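Local coordinates for water stress and hypersensitive response domain-containing protein (Archaeoglobus fulgidus DSM 4304, PDB 3BUT) that is of unknown function but belongs to the LEA_2 family of late embryogenesis abundant proteins and probably binds lipid, at residues A99-I104 and V113-R118; G38-I43 and D52-S57; I20-K25 and L69-R74; V31-V36 and V61-A66. The protein carries 4 engineered substitutions. All blocks are in the same frame, centred on the assembly; numbering follows the deposited sequence. Where two conformers were deposited one is given.

Contact 1. Residues A99-I104 and V113-R118; sequences AIKPTI and VPVFLR
Ile100 and Phe116 are joined by a reciprocal pair of backbone bonds. Ile100 N donates to Phe116 O over 3.1 Å, and Phe116 N returns a nearly straight bond to Ile100 O, 3.0 Å long with 173° at the hydrogen. The Phe116 ring stands beside its own backbone N, with CG anti to the carbonyl carbon (chi1 -61°), which carries its CD2-CE2 edge to Pro102. Pro102 CG approaches that edge in the plane of the ring, 3.9 Å from Phe116 CE2, the two side chains crossing at about a right angle. On this same side Ile104 CD1 meets the Pro114 ring, 3.8 Å from Pro114 CD.

The pairing belongs to an antiparallel beta hairpin, strands 93-105 and 111-123, whose second strand is outermost within the chain in the four-stranded sheet. Two prolines without N-H groups, Pro102 and Pro114, interrupt the hydrogen-bond ladder here. Pro102 CD instead lies 3.3 Å from Pro114 O, and CA-H...O contacts run from Lys101 to Pro114 and from Val113 to Pro102.

On the face bearing Ala99 and Leu117, Ala99 CB meets Leu117 CD2 at 3.7 Å. Lys101 sends its chain out with CG anti to the backbone N (chi1 -171°), which carries its methylenes slantwise across the two valines: Lys101 CD is 3.8 Å from Val115 CG2 and CE is 4.0 Å from Val113 CB. Backbone bonds from Ala99 and Lys101 to Thr42 and His40 fix strand 93-105 from its other side, Thr103 OG1 is hydrogen-bonded to Tyr54 OH, and Ile100 packs on Phe71 and Leu73 of the second sheet.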
loop_
_atom_site.group_PDB
_atom_site.type_symbol
_atom_site.label_atom_id
_atom_site.label_comp_id
_atom_site.label_asym_id
_atom_site.label_seq_id
_atom_site.Cartn_x
_atom_site.Cartn_y
_atom_site.Cartn_z
ATOM N N ALA A 99 -17.340 8.314 0.669
ATOM C CA ALA A 99 -18.711 8.788 0.557
ATOM C C ALA A 99 -19.617 7.691 0.025
ATOM O O ALA A 99 -19.329 7.100 -1.006
ATOM C CB ALA A 99 -18.772 9.994 -0.331
ATOM N N ILE A 100 -20.700 7.413 0.745
ATOM C CA ILE A 100 -21.737 6.499 0.270
ATOM C C ILE A 100 -23.037 7.284 0.107
ATOM O O ILE A 100 -23.497 7.939 1.039
ATOM C CB ILE A 100 -21.915 5.275 1.204
ATOM C CG1 ILE A 100 -20.644 4.423 1.215
ATOM C CG2 ILE A 100 -23.097 4.409 0.766
ATOM C CD1 ILE A 100 -20.466 3.570 2.479
ATOM N N LYS A 101 -23.602 7.224 -1.095
ATOM C CA LYS A 101 -24.800 7.973 -1.456
ATOM C C LYS A 101 -25.930 6.998 -1.827
ATOM O O LYS A 101 -26.076 6.645 -2.995
ATOM C CB LYS A 101 -24.461 8.901 -2.630
ATOM C CG LYS A 101 -25.525 9.922 -3.017
ATOM C CD LYS A 101 -24.964 10.912 -4.045
ATOM C CE LYS A 101 -26.059 11.625 -4.822
ATOM N NZ LYS A 101 -26.559 10.817 -5.972
ATOM N N PRO A 102 -26.709 6.528 -0.828
ATOM C CA PRO A 102 -27.790 5.597 -1.143
ATOM C C PRO A 102 -28.972 6.266 -1.831
ATOM O O PRO A 102 -29.270 7.435 -1.576
ATOM C CB PRO A 102 -28.205 5.057 0.223
ATOM C CG PRO A 102 -27.823 6.107 1.186
ATOM C CD PRO A 102 -26.619 6.795 0.620
ATOM N N THR A 103 -29.605 5.512 -2.723
ATOM C CA THR A 103 -30.812 5.931 -3.406
ATOM C C THR A 103 -31.982 5.346 -2.642
ATOM O O THR A 103 -32.242 4.148 -2.713
ATOM C CB THR A 103 -30.848 5.413 -4.852
ATOM O OG1 THR A 103 -29.631 5.764 -5.517
ATOM C CG2 THR A 103 -32.012 6.022 -5.601
ATOM N N ILE A 104 -32.673 6.208 -1.904
ATOM C CA ILE A 104 -33.783 5.819 -1.052
ATOM C C ILE A 104 -35.070 6.171 -1.762
ATOM O O ILE A 104 -35.283 7.328 -2.117
ATOM C CB ILE A 104 -33.725 6.555 0.307
ATOM C CG1 ILE A 104 -32.410 6.251 1.028
ATOM C CG2 ILE A 104 -34.927 6.190 1.173
ATOM C CD1 ILE A 104 -32.133 7.154 2.207
ATOM N N VAL A 113 -31.609 11.313 -1.650
ATOM C CA VAL A 113 -30.223 10.863 -1.857
ATOM C C VAL A 113 -29.187 11.495 -0.910
ATOM O O VAL A 113 -28.372 12.314 -1.340
ATOM C CB VAL A 113 -29.776 11.004 -3.341
ATOM C CG1 VAL A 113 -30.093 9.733 -4.115
ATOM C CG2 VAL A 113 -30.420 12.230 -4.004
ATOM N N PRO A 114 -29.207 11.102 0.381
ATOM C CA PRO A 114 -28.255 11.671 1.334
ATOM C C PRO A 114 -26.828 11.163 1.099
ATOM O O PRO A 114 -26.639 10.055 0.607
ATOM C CB PRO A 114 -28.791 11.189 2.687
ATOM C CG PRO A 114 -29.497 9.930 2.386
ATOM C CD PRO A 114 -30.097 10.116 1.026
ATOM N N VAL A 115 -25.841 11.987 1.427
ATOM C CA VAL A 115 -24.439 11.610 1.282
ATOM C C VAL A 115 -23.820 11.453 2.662
ATOM O O VAL A 115 -23.785 12.402 3.452
ATOM C CB VAL A 115 -23.642 12.655 0.468
ATOM C CG1 VAL A 115 -22.227 12.176 0.223
ATOM C CG2 VAL A 115 -24.333 12.951 -0.857
ATOM N N PHE A 116 -23.351 10.245 2.949
ATOM C CA PHE A 116 -22.683 9.954 4.206
ATOM C C PHE A 116 -21.178 9.973 3.992
ATOM O O PHE A 116 -20.645 9.164 3.247
ATOM C CB PHE A 116 -23.156 8.611 4.768
ATOM C CG PHE A 116 -24.629 8.573 5.061
ATOM C CD1 PHE A 116 -25.129 9.103 6.244
ATOM C CD2 PHE A 116 -25.518 8.032 4.142
ATOM C CE1 PHE A 116 -26.495 9.092 6.510
ATOM C CE2 PHE A 116 -26.882 8.008 4.399
ATOM C CZ PHE A 116 -27.371 8.539 5.586
ATOM N N LEU A 117 -20.510 10.927 4.633
ATOM C CA LEU A 117 -19.071 11.100 4.482
ATOM C C LEU A 117 -18.332 10.592 5.708
ATOM O O LEU A 117 -18.791 10.764 6.839
ATOM C CB LEU A 117 -18.717 12.568 4.256
ATOM C CG LEU A 117 -19.402 13.370 3.147
ATOM C CD1 LEU A 117 -19.289 14.853 3.457
ATOM C CD2 LEU A 117 -18.804 13.075 1.786
ATOM N N ARG A 118 -17.190 9.957 5.470
ATOM C CA ARG A 118 -16.306 9.519 6.540
ATOM C C ARG A 118 -14.872 9.866 6.158
ATOM O O ARG A 118 -14.370 9.419 5.124
ATOM C CB ARG A 118 -16.466 8.017 6.811
ATOM C CG ARG A 118 -16.063 7.587 8.220
ATOM C CD ARG A 118 -14.680 6.947 8.267
ATOM N NE ARG A 118 -14.186 6.821 9.639
ATOM C CZ ARG A 118 -13.384 5.850 10.073
ATOM N NH1 ARG A 118 -12.981 4.884 9.253
ATOM N NH2 ARG A 118 -12.995 5.837 11.341
#

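Contact 2. Residues G38-I43 and D52-S57; sequences GYHYTI and DGYENS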
loop_
_atom_site.group_PDB
_atom_site.type_symbol
_atom_site.label_atom_id
_atom_site.label_comp_id
_atom_site.label_asym_id
_atom_site.label_seq_id
_atom_site.Cartn_x
_atom_site.Cartn_y
_atom_site.Cartn_z
ATOM N N GLY A 38 -30.254 1.141 -4.414
ATOM C CA GLY A 38 -28.836 1.012 -4.666
ATOM C C GLY A 38 -28.101 2.139 -3.993
ATOM O O GLY A 38 -28.665 2.839 -3.159
ATOM N N TYR A 39 -26.836 2.313 -4.371
ATOM C CA TYR A 39 -25.966 3.313 -3.766
ATOM C C TYR A 39 -24.811 3.650 -4.686
ATOM O O TYR A 39 -24.317 2.795 -5.418
ATOM C CB TYR A 39 -25.431 2.828 -2.410
ATOM C CG TYR A 39 -24.711 1.483 -2.463
ATOM C CD1 TYR A 39 -25.423 0.282 -2.437
ATOM C CD2 TYR A 39 -23.318 1.417 -2.525
ATOM C CE1 TYR A 39 -24.771 -0.945 -2.494
ATOM C CE2 TYR A 39 -22.656 0.192 -2.578
ATOM C CZ TYR A 39 -23.388 -0.981 -2.553
ATOM O OH TYR A 39 -22.743 -2.197 -2.612
ATOM N N HIS A 40 -24.393 4.906 -4.638
ATOM C CA HIS A 40 -23.151 5.335 -5.256
ATOM C C HIS A 40 -22.085 5.455 -4.175
ATOM O O HIS A 40 -22.370 5.887 -3.053
ATOM C CB HIS A 40 -23.335 6.669 -5.978
ATOM C CG HIS A 40 -22.155 7.070 -6.809
ATOM N ND1 HIS A 40 -22.087 6.834 -8.166
ATOM C CD2 HIS A 40 -20.992 7.677 -6.474
ATOM C CE1 HIS A 40 -20.934 7.281 -8.631
ATOM N NE2 HIS A 40 -20.250 7.794 -7.624
ATOM N N TYR A 41 -20.858 5.062 -4.503
ATOM C CA TYR A 41 -19.753 5.224 -3.564
ATOM C C TYR A 41 -18.534 5.841 -4.199
ATOM O O TYR A 41 -18.285 5.653 -5.388
ATOM C CB TYR A 41 -19.397 3.901 -2.875
ATOM C CG TYR A 41 -18.888 2.828 -3.799
ATOM C CD1 TYR A 41 -19.768 1.992 -4.477
ATOM C CD2 TYR A 41 -17.521 2.637 -3.989
ATOM C CE1 TYR A 41 -19.304 1.007 -5.328
ATOM C CE2 TYR A 41 -17.050 1.654 -4.838
ATOM C CZ TYR A 41 -17.944 0.843 -5.501
ATOM O OH TYR A 41 -17.475 -0.135 -6.348
ATOM N N THR A 42 -17.791 6.605 -3.401
ATOM C CA THR A 42 -16.491 7.147 -3.801
ATOM C C THR A 42 -15.484 6.983 -2.675
ATOM O O THR A 42 -15.831 7.110 -1.500
ATOM C CB THR A 42 -16.526 8.665 -4.208
ATOM O OG1 THR A 42 -16.933 9.474 -3.098
ATOM C CG2 THR A 42 -17.447 8.927 -5.380
ATOM N N ILE A 43 -14.240 6.685 -3.033
ATOM C CA ILE A 43 -13.128 6.739 -2.086
ATOM C C ILE A 43 -12.021 7.623 -2.659
ATOM O O ILE A 43 -11.511 7.359 -3.744
ATOM C CB ILE A 43 -12.568 5.341 -1.737
ATOM C CG1 ILE A 43 -13.666 4.452 -1.125
ATOM C CG2 ILE A 43 -11.380 5.468 -0.773
ATOM C CD1 ILE A 43 -13.254 3.014 -0.890
ATOM N N ASP A 52 -14.980 4.766 -7.418
ATOM C CA ASP A 52 -16.110 5.555 -7.887
ATOM C C ASP A 52 -17.069 4.607 -8.591
ATOM O O ASP A 52 -16.874 4.273 -9.762
ATOM C CB ASP A 52 -15.620 6.636 -8.860
ATOM C CG ASP A 52 -16.739 7.504 -9.399
ATOM O OD1 ASP A 52 -17.607 7.928 -8.609
ATOM O OD2 ASP A 52 -16.739 7.777 -10.619
ATOM N N GLY A 53 -18.103 4.160 -7.887
ATOM C CA GLY A 53 -19.008 3.179 -8.468
ATOM C C GLY A 53 -20.448 3.257 -8.023
ATOM O O GLY A 53 -20.764 3.881 -7.011
ATOM N N TYR A 54 -21.319 2.617 -8.802
ATOM C CA TYR A 54 -22.721 2.440 -8.443
ATOM C C TYR A 54 -23.095 0.963 -8.446
ATOM O O TYR A 54 -22.832 0.254 -9.416
ATOM C CB TYR A 54 -23.649 3.191 -9.411
ATOM C CG TYR A 54 -25.061 3.317 -8.882
ATOM C CD1 TYR A 54 -25.428 4.402 -8.085
ATOM C CD2 TYR A 54 -26.029 2.346 -9.161
ATOM C CE1 TYR A 54 -26.717 4.521 -7.582
ATOM C CE2 TYR A 54 -27.322 2.449 -8.652
ATOM C CZ TYR A 54 -27.657 3.541 -7.865
ATOM O OH TYR A 54 -28.936 3.671 -7.375
ATOM N N GLU A 55 -23.724 0.497 -7.365
ATOM C CA GLU A 55 -24.246 -0.876 -7.195
ATOM C C GLU A 55 -25.779 -0.887 -7.232
ATOM O O GLU A 55 -26.440 -0.173 -6.551
ATOM C CB GLU A 55 -23.764 -1.553 -5.898
ATOM C CG GLU A 55 -22.976 -2.854 -6.007
ATOM C CD GLU A 55 -23.750 -4.121 -5.586
ATOM O OE1 GLU A 55 -24.546 -4.613 -6.391
ATOM O OE2 GLU A 55 -23.563 -4.677 -4.480
ATOM N N ASN A 56 -26.338 -1.728 -8.075
ATOM C CA ASN A 56 -27.785 -1.844 -8.144
ATOM C C ASN A 56 -28.273 -3.089 -7.395
ATOM O O ASN A 56 -28.335 -4.181 -7.962
ATOM C CB ASN A 56 -28.233 -1.847 -9.613
ATOM C CG ASN A 56 -29.742 -1.899 -9.776
ATOM O OD1 ASN A 56 -30.246 -2.547 -10.694
ATOM N ND2 ASN A 56 -30.469 -1.217 -8.897
ATOM N N SER A 57 -28.600 -2.918 -6.113
ATOM C CA SER A 57 -29.099 -4.022 -5.287
ATOM C C SER A 57 -30.226 -3.557 -4.363
ATOM O O SER A 57 -29.966 -3.066 -3.260
ATOM C CB SER A 57 -27.958 -4.668 -4.489
ATOM O OG SER A 57 -27.549 -3.847 -3.408
HETATM O O HOH W 1 -24.337 -4.861 -2.127
#
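His40 and Asp52 both carry CG anti to the backbone N (chi1 -171° and 180°), and their side chains converge obliquely until His40 NE2 donates to Asp52 OD1 at 2.8 Å. This bond is bent, with 140° at the hydrogen; it reaches the syn side of OD1 but from out of the carboxylate plane. Thr42 runs alongside the aspartate and brings CG2 to 3.4 Å from the same Asp52 OD1. The imidazole also covers the strand next to it, Gly53 O lying 3.4 Å above the ring plane toward the rim. A leucine in place of His40 would probably leave Asp52 OD1 without its donor across the hairpin and its carboxylate freer to turn.

Tyr39 and Tyr41, on the opposite face of the sheet, hold CG between the backbone N and the carbonyl carbon, which lays each ring over the partner strand. Glu55 CB, in one of its two conformers, sits 3.9 Å from the centroid of the Tyr39 ring and Gly53 CA 4.1 Å from that of Tyr41, both CH-pi contacts over a face. Back on the histidine side, the Tyr54 ring covers Tyr39 O, which stands 3.3 Å above its plane. Beneath these side chains Tyr41 and Gly53 exchange two short backbone bonds, 2.8 Å from Tyr41 N to Gly53 O and 2.9 Å from Gly53 N to Tyr41 O, whereas Tyr39 N to Glu55 O is weak.

The hairpin of strands 34-45 and 48-61 thus borders strand 93-105, Gly38 bonding Thr103 through the backbone, and faces strand 66-76, where Tyr39 OH bonds Ser72 N and its ring meets Phe71 edge-to-face.

Contact 3. Residues I20-K25 and L69-R74; sequences IVALAK and LKFSLR
Ile20 pairs with Leu73, Ala22 with Phe71 and Ala24 with Leu69 in an antiparallel ladder whose strand directions differ by 160° and whose axes come within 4.8 Å. Six backbone bonds join these pairs. The shortest, Leu69 N to Ala24 O, measures 2.7 Å. Ala22 N to Phe71 O, among the longest, measures 2.9 Å.

On the inner face Phe71 is flanked by two small residues. Its CG is anti to the carbonyl carbon (chi1 -57°), which turns the ring along the strand toward Ala24, whose CB touches Phe71 CE2 at 3.8 Å in the ring plane. Ala22 CB lies 4.2 Å from Phe71 CB, while Ile20 CG2 and Leu73 CD1 approach to 4.3 Å. Strand 17-27 is the middle member of a three-stranded sheet, with strand 3-10 on its other side, and this apolar face packs through Leu69 on Val36 and through Leu73 on Tyr41 of the four-stranded sheet, consistent with the beta sandwich of the E-set clan. At the end of the ladder Ile20 packs on Leu127 of the second subunit.

The other face is more polar and partly open to solvent. In one of two modelled conformers, the aliphatic part of Lys70 crosses two branched neighbours, CB lying 3.8 Å from Leu23 CD2 and CG 3.9 Å from Val21 CG1. The buried hydroxyl of Ser72 is hydrogen-bonded to Glu19, which also makes a long, weak ion pair with Lys70.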
loop_
_atom_site.group_PDB
_atom_site.type_symbol
_atom_site.label_atom_id
_atom_site.label_comp_id
_atom_site.label_asym_id
_atom_site.label_seq_id
_atom_site.Cartn_x
_atom_site.Cartn_y
_atom_site.Cartn_z
ATOM N N ILE A 20 -14.052 -3.446 0.386
ATOM C CA ILE A 20 -14.362 -3.101 1.758
ATOM C C ILE A 20 -15.869 -3.269 1.889
ATOM O O ILE A 20 -16.614 -2.860 1.003
ATOM C CB ILE A 20 -13.922 -1.659 2.095
ATOM C CG1 ILE A 20 -12.409 -1.511 1.893
ATOM C CG2 ILE A 20 -14.300 -1.295 3.531
ATOM C CD1 ILE A 20 -11.908 -0.068 1.846
ATOM N N VAL A 21 -16.310 -3.902 2.975
ATOM C CA VAL A 21 -17.728 -4.119 3.215
ATOM C C VAL A 21 -18.158 -3.312 4.427
ATOM O O VAL A 21 -17.617 -3.486 5.517
ATOM C CB VAL A 21 -18.061 -5.620 3.443
ATOM C CG1 VAL A 21 -19.568 -5.829 3.562
ATOM C CG2 VAL A 21 -17.509 -6.478 2.324
ATOM N N ALA A 22 -19.123 -2.420 4.220
ATOM C CA ALA A 22 -19.744 -1.678 5.306
ATOM C C ALA A 22 -21.082 -2.329 5.624
ATOM O O ALA A 22 -21.844 -2.648 4.715
ATOM C CB ALA A 22 -19.934 -0.219 4.910
ATOM N N LEU A 23 -21.348 -2.549 6.910
ATOM C CA LEU A 23 -22.626 -3.100 7.352
ATOM C C LEU A 23 -23.362 -2.099 8.227
ATOM O O LEU A 23 -22.966 -1.853 9.367
ATOM C CB LEU A 23 -22.444 -4.415 8.113
ATOM C CG LEU A 23 -21.838 -5.629 7.403
ATOM C CD1 LEU A 23 -21.931 -6.839 8.310
ATOM C CD2 LEU A 23 -22.510 -5.908 6.066
ATOM N N ALA A 24 -24.436 -1.528 7.688
ATOM C CA ALA A 24 -25.221 -0.516 8.392
ATOM C C ALA A 24 -26.543 -1.071 8.903
ATOM O O ALA A 24 -27.372 -1.532 8.120
ATOM C CB ALA A 24 -25.468 0.685 7.484
ATOM N N LYS A 25 -26.729 -1.027 10.219
ATOM C CA LYS A 25 -27.994 -1.389 10.836
ATOM C C LYS A 25 -28.936 -0.185 10.802
ATOM O O LYS A 25 -28.686 0.822 11.458
ATOM C CB LYS A 25 -27.767 -1.864 12.276
ATOM C CG LYS A 25 -29.008 -2.417 13.003
ATOM C CD LYS A 25 -29.383 -3.829 12.551
ATOM C CE LYS A 25 -30.392 -4.470 13.501
ATOM N NZ LYS A 25 -30.911 -5.779 13.005
ATOM N N LEU A 69 -27.968 -3.390 6.305
ATOM C CA LEU A 69 -27.666 -3.128 4.902
ATOM C C LEU A 69 -26.179 -3.326 4.631
ATOM O O LEU A 69 -25.350 -2.948 5.451
ATOM C CB LEU A 69 -28.038 -1.692 4.525
ATOM C CG LEU A 69 -29.415 -1.095 4.825
ATOM C CD1 LEU A 69 -29.494 0.284 4.200
ATOM C CD2 LEU A 69 -30.548 -1.973 4.336
ATOM N N LYS A 70 -25.871 -3.891 3.462
ATOM C CA LYS A 70 -24.497 -4.182 3.051
ATOM C C LYS A 70 -24.082 -3.306 1.867
ATOM O O LYS A 70 -24.749 -3.284 0.821
ATOM C CB LYS A 70 -24.350 -5.675 2.704
ATOM C CG LYS A 70 -23.078 -6.062 1.944
ATOM C CD LYS A 70 -23.186 -7.474 1.373
ATOM C CE LYS A 70 -22.465 -7.609 0.029
ATOM N NZ LYS A 70 -20.978 -7.727 0.140
ATOM N N PHE A 71 -22.978 -2.588 2.046
ATOM C CA PHE A 71 -22.397 -1.745 1.013
ATOM C C PHE A 71 -21.018 -2.295 0.630
ATOM O O PHE A 71 -20.104 -2.359 1.453
ATOM C CB PHE A 71 -22.307 -0.288 1.492
ATOM C CG PHE A 71 -23.631 0.296 1.922
ATOM C CD1 PHE A 71 -24.517 0.814 0.984
ATOM C CD2 PHE A 71 -23.989 0.329 3.264
ATOM C CE1 PHE A 71 -25.746 1.346 1.371
ATOM C CE2 PHE A 71 -25.209 0.856 3.661
ATOM C CZ PHE A 71 -26.089 1.373 2.712
ATOM N N SER A 72 -20.893 -2.724 -0.620
ATOM C CA SER A 72 -19.651 -3.264 -1.134
ATOM C C SER A 72 -18.890 -2.163 -1.850
ATOM O O SER A 72 -19.323 -1.679 -2.894
ATOM C CB SER A 72 -19.940 -4.424 -2.087
ATOM O OG SER A 72 -18.743 -4.940 -2.639
ATOM N N LEU A 73 -17.760 -1.765 -1.281
ATOM C CA LEU A 73 -16.954 -0.694 -1.842
ATOM C C LEU A 73 -15.714 -1.293 -2.468
ATOM O O LEU A 73 -14.840 -1.789 -1.760
ATOM C CB LEU A 73 -16.566 0.309 -0.754
ATOM C CG LEU A 73 -17.595 0.652 0.331
ATOM C CD1 LEU A 73 -16.944 1.449 1.444
ATOM C CD2 LEU A 73 -18.785 1.405 -0.235
ATOM N N ARG A 74 -15.640 -1.249 -3.796
ATOM C CA ARG A 74 -14.539 -1.870 -4.524
ATOM C C ARG A 74 -13.527 -0.855 -5.038
ATOM O O ARG A 74 -13.893 0.176 -5.594
ATOM C CB ARG A 74 -15.059 -2.732 -5.677
ATOM C CG ARG A 74 -15.852 -3.957 -5.231
ATOM C CD ARG A 74 -16.557 -4.619 -6.409
ATOM N NE ARG A 74 -17.687 -5.438 -5.976
ATOM C CZ ARG A 74 -18.920 -4.980 -5.768
ATOM N NH1 ARG A 74 -19.875 -5.811 -5.371
ATOM N NH2 ARG A 74 -19.205 -3.693 -5.945
#

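Contact 4. Residues V31-V36 and V61-A66; sequences VVPIVV and VKPASA. Engineered in segment 61-66: Ala64 (natural residue Lys), Ala66 (natural residue Lys).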
loop_
_atom_site.group_PDB
_atom_site.type_symbol
_atom_site.label_atom_id
_atom_site.label_comp_id
_atom_site.label_asym_id
_atom_site.label_seq_id
_atom_site.Cartn_x
_atom_site.Cartn_y
_atom_site.Cartn_z
ATOM N N VAL A 31 -44.152 4.696 8.769
ATOM C CA VAL A 31 -45.212 3.692 8.767
ATOM C C VAL A 31 -45.276 2.960 7.419
ATOM O O VAL A 31 -46.063 2.033 7.244
ATOM C CB VAL A 31 -46.593 4.295 9.178
ATOM C CG1 VAL A 31 -46.563 4.766 10.638
ATOM C CG2 VAL A 31 -47.000 5.443 8.249
ATOM N N VAL A 32 -44.440 3.389 6.478
ATOM C CA VAL A 32 -44.340 2.761 5.155
ATOM C C VAL A 32 -42.931 2.162 4.989
ATOM O O VAL A 32 -42.027 2.524 5.745
ATOM C CB VAL A 32 -44.671 3.767 4.010
ATOM C CG1 VAL A 32 -46.130 4.192 4.080
ATOM C CG2 VAL A 32 -43.752 4.970 4.050
ATOM N N PRO A 33 -42.743 1.220 4.035
ATOM C CA PRO A 33 -41.401 0.654 3.913
ATOM C C PRO A 33 -40.424 1.550 3.164
ATOM O O PRO A 33 -40.827 2.311 2.286
ATOM C CB PRO A 33 -41.636 -0.639 3.133
ATOM C CG PRO A 33 -42.816 -0.362 2.307
ATOM C CD PRO A 33 -43.680 0.602 3.079
ATOM N N ILE A 34 -39.151 1.458 3.540
ATOM C CA ILE A 34 -38.070 2.151 2.855
ATOM C C ILE A 34 -37.532 1.171 1.826
ATOM O O ILE A 34 -37.361 -0.008 2.130
ATOM C CB ILE A 34 -36.946 2.536 3.845
ATOM C CG1 ILE A 34 -37.439 3.580 4.849
ATOM C CG2 ILE A 34 -35.700 3.053 3.117
ATOM C CD1 ILE A 34 -36.436 3.871 5.964
ATOM N N VAL A 35 -37.306 1.634 0.602
ATOM C CA VAL A 35 -36.544 0.841 -0.363
ATOM C C VAL A 35 -35.214 1.540 -0.641
ATOM O O VAL A 35 -35.195 2.711 -0.998
ATOM C CB VAL A 35 -37.312 0.606 -1.688
ATOM C CG1 VAL A 35 -36.595 -0.445 -2.543
ATOM C CG2 VAL A 35 -38.740 0.181 -1.417
ATOM N N VAL A 36 -34.111 0.828 -0.432
ATOM C CA VAL A 36 -32.801 1.299 -0.861
ATOM C C VAL A 36 -32.517 0.569 -2.165
ATOM O O VAL A 36 -32.120 -0.594 -2.151
ATOM C CB VAL A 36 -31.685 0.994 0.178
ATOM C CG1 VAL A 36 -30.367 1.629 -0.250
ATOM C CG2 VAL A 36 -32.069 1.495 1.561
ATOM N N VAL A 61 -36.722 -2.157 3.838
ATOM C CA VAL A 61 -36.832 -2.209 5.287
ATOM C C VAL A 61 -38.319 -2.028 5.604
ATOM O O VAL A 61 -38.907 -1.015 5.240
ATOM C CB VAL A 61 -35.982 -1.121 5.986
ATOM C CG1 VAL A 61 -35.876 -1.404 7.478
ATOM C CG2 VAL A 61 -34.586 -1.041 5.376
ATOM N N LYS A 62 -38.911 -3.028 6.258
ATOM C CA LYS A 62 -40.335 -3.001 6.600
ATOM C C LYS A 62 -40.592 -1.949 7.678
ATOM O O LYS A 62 -39.694 -1.645 8.462
ATOM C CB LYS A 62 -40.819 -4.386 7.048
ATOM C CG LYS A 62 -41.128 -5.349 5.895
ATOM C CD LYS A 62 -42.303 -6.284 6.216
ATOM C CE LYS A 62 -41.904 -7.514 7.032
ATOM N NZ LYS A 62 -41.266 -8.582 6.209
ATOM N N PRO A 63 -41.819 -1.348 7.698
ATOM C CA PRO A 63 -42.114 -0.331 8.726
ATOM C C PRO A 63 -41.881 -0.843 10.139
ATOM O O PRO A 63 -42.249 -1.978 10.429
ATOM C CB PRO A 63 -43.609 -0.059 8.552
ATOM C CG PRO A 63 -43.968 -0.551 7.226
ATOM C CD PRO A 63 -42.957 -1.535 6.775
ATOM N N ALA A 64 -41.250 -0.020 10.982
ATOM C CA ALA A 64 -40.902 -0.350 12.384
ATOM C C ALA A 64 -39.867 -1.473 12.587
ATOM O O ALA A 64 -39.550 -1.835 13.723
ATOM C CB ALA A 64 -42.173 -0.591 13.243
ATOM N N SER A 65 -39.335 -2.006 11.490
ATOM C CA SER A 65 -38.339 -3.076 11.537
ATOM C C SER A 65 -36.933 -2.522 11.389
ATOM O O SER A 65 -36.748 -1.409 10.901
ATOM C CB SER A 65 -38.593 -4.103 10.431
ATOM O OG SER A 65 -39.431 -5.143 10.879
ATOM N N ALA A 66 -35.955 -3.315 11.827
ATOM C CA ALA A 66 -34.537 -3.009 11.658
ATOM C C ALA A 66 -33.877 -4.018 10.720
ATOM O O ALA A 66 -34.185 -5.209 10.764
ATOM C CB ALA A 66 -33.833 -2.976 13.005
#
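Pro63 presses its ring against the backbone of residues 31-33. From the start of the side chain, Pro63 CB lies 3.5 Å from Val31 O. The next atom, Pro63 CG, comes nearer still, 3.3 Å from Val31 O, and it lies 3.7 Å from Val32 C. Pro63 CD then closes the ring beside the other proline, 4.0 Å from Pro33 CB. An alanine in place of Pro63 would lose CG and CD, and would probably open a gap beside Val31 and Pro33 and let the turn flex.

That turn is a type II beta turn from Lys62 to Ser65, closed by Ser65 N to Lys62 O at 3.1 Å; Pro63 and the engineered Ala64 occupy its two central positions. Just before it, Ile34 and Val61 form a hydrogen-bonded antiparallel pair, with Ile34 N to Val61 O at 3.0 Å and Val61 N to Ile34 O at 2.8 Å. Val61 O is shared with Asn28 ND2, which also binds Val32 O and so ties the two segments from the loop after strand 17-27. The polar links described run through backbone atoms and Asn28, while Pro33 with Pro63 and Ile34 with Val61 add apolar contact at this exposed end of the fold.

Contacts 1 and 2 are the two outer pairings of the four-stranded sheet, their centres 9 Å apart and joined where strands 34-45 and 93-105 lie side by side. Contact 3 belongs to the three-stranded sheet packed against it, about 10 Å from contact 2 and 12 Å from contact 1, centre to centre. Contact 4 uses the start of strand 34-45 and the loop leading to strand 66-76, roughly 20 Å from the others at one end of the fold. Along the chain, contact 3 encloses contact 4, which encloses contact 2, and contact 1 follows. Two local hairpins thus build one sheet, and the long-range pairing of contact 3 completes the other, consistent with a sandwich-like domain.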